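Putative sodium:solute symporter (Proteus mirabilis, PDB 5NV9) uses the sodium gradient to drive uptake of the sialic acid N-acetylneuraminic acid across the inner membrane, carrying two sodium ions inward with each sugar. Local coordinates at residues L126-F131 with N349-C354. Sequence-based numbering, arbitrary orientation.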
loop_
_atom_site.group_PDB
_atom_site.type_symbol
_atom_site.label_atom_id
_atom_site.label_comp_id
_atom_site.label_asym_id
_atom_site.label_seq_id
_atom_site.Cartn_x
_atom_site.Cartn_y
_atom_site.Cartn_z
ATOM N N LEU A 126 13.870 -9.459 -4.087
ATOM C CA LEU A 126 13.132 -10.690 -3.843
ATOM C C LEU A 126 12.168 -10.525 -2.666
ATOM O O LEU A 126 11.026 -11.016 -2.720
ATOM C CB LEU A 126 14.098 -11.859 -3.614
ATOM C CG LEU A 126 14.938 -12.194 -4.842
ATOM C CD1 LEU A 126 16.079 -13.094 -4.465
ATOM C CD2 LEU A 126 14.115 -12.859 -5.948
ATOM N N SER A 127 12.561 -9.802 -1.622
ATOM C CA SER A 127 11.662 -9.576 -0.501
ATOM C C SER A 127 10.449 -8.702 -0.950
ATOM O O SER A 127 9.312 -8.947 -0.539
ATOM C CB SER A 127 12.368 -8.878 0.648
ATOM O OG SER A 127 13.358 -9.694 1.235
ATOM N N PHE A 128 10.714 -7.685 -1.787
ATOM C CA PHE A 128 9.674 -6.841 -2.325
ATOM C C PHE A 128 8.702 -7.672 -3.127
ATOM O O PHE A 128 7.494 -7.617 -2.883
ATOM C CB PHE A 128 10.178 -5.632 -3.156
ATOM C CG PHE A 128 9.065 -4.895 -3.834
ATOM C CD1 PHE A 128 8.364 -3.888 -3.175
ATOM C CD2 PHE A 128 8.637 -5.277 -5.083
ATOM C CE1 PHE A 128 7.286 -3.261 -3.771
ATOM C CE2 PHE A 128 7.536 -4.647 -5.688
ATOM C CZ PHE A 128 6.882 -3.623 -5.048
HETATM N N MSE A 129 9.221 -8.397 -4.106
HETATM C CA MSE A 129 8.391 -9.134 -5.059
HETATM C C MSE A 129 7.512 -10.138 -4.326
HETATM O O MSE A 129 6.310 -10.213 -4.569
HETATM C CB MSE A 129 9.267 -9.775 -6.097
HETATM C CG MSE A 129 9.803 -8.709 -7.000
HETATM SE SE MSE A 129 10.682 -9.563 -8.549
HETATM C CE MSE A 129 12.359 -10.007 -7.628
ATOM N N LEU A 130 8.092 -10.892 -3.402
ATOM C CA LEU A 130 7.318 -11.843 -2.602
ATOM C C LEU A 130 6.328 -11.164 -1.675
ATOM O O LEU A 130 5.232 -11.659 -1.536
ATOM C CB LEU A 130 8.229 -12.768 -1.796
ATOM C CG LEU A 130 9.074 -13.682 -2.678
ATOM C CD1 LEU A 130 10.175 -14.356 -1.863
ATOM C CD2 LEU A 130 8.186 -14.696 -3.392
ATOM N N PHE A 131 6.683 -10.044 -1.058
ATOM C CA PHE A 131 5.749 -9.366 -0.171
ATOM C C PHE A 131 4.517 -8.906 -0.963
ATOM O O PHE A 131 3.358 -9.120 -0.552
ATOM C CB PHE A 131 6.337 -8.172 0.586
ATOM C CG PHE A 131 5.327 -7.527 1.505
ATOM C CD1 PHE A 131 4.926 -8.170 2.677
ATOM C CD2 PHE A 131 4.659 -6.328 1.148
ATOM C CE1 PHE A 131 3.937 -7.602 3.512
ATOM C CE2 PHE A 131 3.665 -5.761 1.970
ATOM C CZ PHE A 131 3.304 -6.391 3.150
ATOM N N ASN A 349 2.547 -3.974 -11.553
ATOM C CA ASN A 349 3.540 -3.262 -12.327
ATOM C C ASN A 349 4.918 -3.155 -11.634
ATOM O O ASN A 349 5.955 -3.310 -12.291
ATOM C CB ASN A 349 3.051 -1.893 -12.726
ATOM C CG ASN A 349 4.044 -1.169 -13.623
ATOM O OD1 ASN A 349 4.886 -0.462 -13.116
ATOM N ND2 ASN A 349 3.885 -1.261 -14.944
ATOM N N SER A 350 4.925 -2.906 -10.326
ATOM C CA SER A 350 6.193 -2.795 -9.589
ATOM C C SER A 350 6.870 -4.075 -9.498
ATOM O O SER A 350 8.104 -4.108 -9.496
ATOM C CB SER A 350 5.981 -2.202 -8.219
ATOM O OG SER A 350 5.548 -0.861 -8.396
ATOM N N ILE A 351 6.101 -5.144 -9.288
ATOM C CA ILE A 351 6.662 -6.515 -9.310
ATOM C C ILE A 351 7.358 -6.768 -10.607
ATOM O O ILE A 351 8.532 -7.192 -10.638
ATOM C CB ILE A 351 5.646 -7.591 -9.048
ATOM C CG1 ILE A 351 5.257 -7.601 -7.594
ATOM C CG2 ILE A 351 6.216 -8.976 -9.398
ATOM C CD1 ILE A 351 3.903 -8.255 -7.317
ATOM N N SER A 352 6.680 -6.502 -11.699
ATOM C CA SER A 352 7.319 -6.625 -13.033
ATOM C C SER A 352 8.470 -5.686 -13.255
ATOM O O SER A 352 9.405 -6.103 -13.899
ATOM C CB SER A 352 6.335 -6.479 -14.141
ATOM O OG SER A 352 6.961 -6.633 -15.403
ATOM N N SER A 353 8.470 -4.442 -12.725
ATOM C CA SER A 353 9.623 -3.586 -12.899
ATOM C C SER A 353 10.917 -4.172 -12.181
ATOM O O SER A 353 12.023 -4.112 -12.732
ATOM C CB SER A 353 9.341 -2.153 -12.389
ATOM O OG SER A 353 9.321 -2.116 -10.940
ATOM N N CYS A 354 10.741 -4.651 -10.944
ATOM C CA CYS A 354 11.794 -5.318 -10.186
ATOM C C CYS A 354 12.275 -6.563 -10.897
ATOM O O CYS A 354 13.493 -6.790 -11.035
ATOM C CB CYS A 354 11.264 -5.695 -8.794
ATOM S SG CYS A 354 11.024 -4.252 -7.726
#
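A chi1 of 173° sets the Phe-128 ring beside its own carbonyl carbon and brings it up to Ser-350, Ile-351 and Cys-354; Met-129, a selenomethionine, has CG beside the backbone N instead, and with an extended chi2 this carries SE to the same helix, the bend at chi3 turning only CE. The ring's far end takes Ser-350: Phe-128 CZ lies 3.6 Å from Ser-350 CB. Ile-351 N comes up to the ring edge, near its plane, while Cys-354 SG sits obliquely, 3.7 Å from Phe-128 CD2, a sulfur-aromatic contact. Alongside, on the same helix as Phe-128, Met-129 CG packs 3.8 Å from Cys-354 CB, and Met-129 SE is also 3.8 Å from Ile-351 O. These residues belong to transmembrane helices 118-151 and 328-361 of the LeuT fold, here running nearly antiparallel, with segment axes 9.5 Å apart. The former carries Arg-135 of the sialic acid site, the latter Ser-345 and Ser-346 of the second sodium site; the Ser-350 side chain lies about 8 Å from a bound sodium ion. Ser-350 OG itself hydrogen-bonds to Gln-259 and to Ser-346 O. Its carbonyl O accepts two bonds from one face of the carbonyl plane, from Cys-354 N and from Ser-353 OG at 2.7 Å, and His-132 stacks on the Phe-128 ring.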